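Local atomic coordinates of MATE family efflux transporter (PDB entry 6IDP), a protein that probably exports drugs and other toxic compounds across the bacterial membrane, as a multidrug transporter of the MATE family that changes conformation in an H+-dependent way. Residues A421-A424 / A425-A428. Sequence-based numbering, arbitrary orientation.
Sequences AGWA and AWLA. With OLC ((2R)-2,3-dihydroxypropyl (9Z)-octadec-9-enoate), chain T; OLC ((2R)-2,3-dihydroxypropyl (9Z)-octadec-9-enoate), chain G; OLC ((2R)-2,3-dihydroxypropyl (9Z)-octadec-9-enoate), chain I.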
loop_
_atom_site.group_PDB
_atom_site.type_symbol
_atom_site.label_atom_id
_atom_site.label_comp_id
_atom_site.label_asym_id
_atom_site.label_seq_id
_atom_site.Cartn_x
_atom_site.Cartn_y
_atom_site.Cartn_z
ATOM N N ALA A 421 5.050 -19.138 0.042
ATOM C CA ALA A 421 3.883 -18.270 0.173
ATOM C C ALA A 421 3.214 -17.985 -1.169
ATOM O O ALA A 421 1.985 -17.974 -1.266
ATOM C CB ALA A 421 4.279 -16.970 0.843
ATOM N N GLY A 422 4.024 -17.743 -2.196
ATOM C CA GLY A 422 3.506 -17.471 -3.524
ATOM C C GLY A 422 2.821 -18.683 -4.126
ATOM O O GLY A 422 1.770 -18.573 -4.763
ATOM N N TRP A 423 3.428 -19.848 -3.920
ATOM C CA TRP A 423 2.871 -21.102 -4.396
ATOM C C TRP A 423 1.559 -21.402 -3.673
ATOM O O TRP A 423 0.582 -21.832 -4.289
ATOM C CB TRP A 423 3.886 -22.232 -4.201
ATOM C CG TRP A 423 3.418 -23.580 -4.660
ATOM C CD1 TRP A 423 3.355 -24.723 -3.913
ATOM C CD2 TRP A 423 2.952 -23.932 -5.969
ATOM N NE1 TRP A 423 2.880 -25.762 -4.675
ATOM C CE2 TRP A 423 2.623 -25.303 -5.940
ATOM C CE3 TRP A 423 2.780 -23.223 -7.162
ATOM C CZ2 TRP A 423 2.133 -25.977 -7.057
ATOM C CZ3 TRP A 423 2.292 -23.894 -8.268
ATOM C CH2 TRP A 423 1.974 -25.255 -8.208
ATOM N N ALA A 424 1.542 -21.153 -2.367
ATOM C CA ALA A 424 0.348 -21.358 -1.556
ATOM C C ALA A 424 -0.777 -20.416 -1.969
ATOM O O ALA A 424 -1.948 -20.797 -1.977
ATOM C CB ALA A 424 0.672 -21.172 -0.083
ATOM N N ALA A 425 -0.415 -19.181 -2.302
ATOM C CA ALA A 425 -1.392 -18.168 -2.684
ATOM C C ALA A 425 -2.087 -18.549 -3.987
ATOM O O ALA A 425 -3.303 -18.411 -4.117
ATOM C CB ALA A 425 -0.721 -16.810 -2.816
ATOM N N TRP A 426 -1.301 -19.030 -4.944
ATOM C CA TRP A 426 -1.825 -19.475 -6.224
ATOM C C TRP A 426 -2.774 -20.665 -6.059
ATOM O O TRP A 426 -3.783 -20.762 -6.755
ATOM C CB TRP A 426 -0.678 -19.834 -7.175
ATOM C CG TRP A 426 -1.140 -20.544 -8.409
ATOM C CD1 TRP A 426 -1.030 -21.877 -8.675
ATOM C CD2 TRP A 426 -1.794 -19.961 -9.539
ATOM N NE1 TRP A 426 -1.572 -22.159 -9.904
ATOM C CE2 TRP A 426 -2.048 -21.000 -10.455
ATOM C CE3 TRP A 426 -2.189 -18.660 -9.866
ATOM C CZ2 TRP A 426 -2.680 -20.778 -11.679
ATOM C CZ3 TRP A 426 -2.817 -18.442 -11.081
ATOM C CH2 TRP A 426 -3.056 -19.495 -11.971
ATOM N N LEU A 427 -2.443 -21.563 -5.136
ATOM C CA LEU A 427 -3.281 -22.726 -4.857
ATOM C C LEU A 427 -4.598 -22.326 -4.200
ATOM O O LEU A 427 -5.652 -22.889 -4.501
ATOM C CB LEU A 427 -2.539 -23.721 -3.962
ATOM C CG LEU A 427 -1.348 -24.440 -4.596
ATOM C CD1 LEU A 427 -0.638 -25.317 -3.574
ATOM C CD2 LEU A 427 -1.807 -25.262 -5.787
ATOM N N ALA A 428 -4.523 -21.356 -3.292
ATOM C CA ALA A 428 -5.701 -20.854 -2.591
ATOM C C ALA A 428 -6.646 -20.141 -3.556
ATOM O O ALA A 428 -7.866 -20.255 -3.444
ATOM C CB ALA A 428 -5.290 -19.921 -1.467
HETATM C C18 OLC T . 9.196 -20.987 -8.412
HETATM C C17 OLC T . 8.450 -21.698 -7.304
HETATM C C16 OLC T . 7.264 -22.438 -7.886
HETATM C C12 OLC T . 5.972 -26.012 -6.697
HETATM C C15 OLC T . 6.452 -23.069 -6.773
HETATM C C13 OLC T . 6.461 -25.202 -5.516
HETATM C C14 OLC T . 7.313 -24.053 -6.009
HETATM C C18 OLC G . 6.136 -18.927 -7.876
HETATM C C10 OLC G . 0.058 -18.515 -14.364
HETATM C C9 OLC G . 0.018 -18.830 -15.675
HETATM C C17 OLC G . 4.888 -19.548 -7.289
HETATM C C11 OLC G . 0.733 -19.458 -13.390
HETATM C C16 OLC G . 3.661 -18.943 -7.939
HETATM C C12 OLC G . 0.991 -18.765 -12.069
HETATM C C15 OLC G . 3.325 -19.674 -9.221
HETATM C C13 OLC G . 1.775 -19.696 -11.167
HETATM C C14 OLC G . 2.168 -18.969 -9.899
HETATM C C18 OLC I . -1.583 -24.758 1.121
HETATM C C17 OLC I . -2.370 -23.473 0.989
HETATM C C11 OLC I . -4.927 -27.782 -3.041
HETATM C C16 OLC I . -3.393 -23.625 -0.115
HETATM C C12 OLC I . -4.313 -27.183 -1.795
HETATM C C15 OLC I . -4.403 -24.677 0.287
HETATM C C13 OLC I . -5.405 -26.568 -0.945
HETATM C C14 OLC I . -5.240 -25.063 -0.913
#
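Trp423 and Leu427, one turn apart on the lipid-facing side of helix 379-435 of this MATE transporter, meet in a CH-pi contact: Leu427 CD1 sits over the face of the indole, 4.0 Å from the centroid of the Trp423 five-membered ring. The opposite face carries a monoolein chain, whose C12 approaches Trp423 CE2 to 3.5 Å, so the ring is sandwiched between leucine methyl and lipid. Trp426 meets the Trp423 indole obliquely, its CD1 3.9 Å from Trp423 CZ3. The two indole planes differ by only 24° but are slid apart and barely overlap. With CG anti to the backbone N in both tryptophans (chi1 -180° and 169°), the indoles extend away from the helix backbone, and a second monoolein lies along one face of Trp426 and reaches the edge of Trp423. A third passes Leu427 CB. The spacing is set by regular i to i+4 bonds, among them Leu427 N to Trp423 O at 3.2 Å. Ala421 and Ala425 face the protein, on Phe393 of the same helix and on Cys366 and Met369 of helix 360-375; Ala424 touches Phe393 and the third monoolein. Ala425 CB also rests 3.3 Å from Ala421 O.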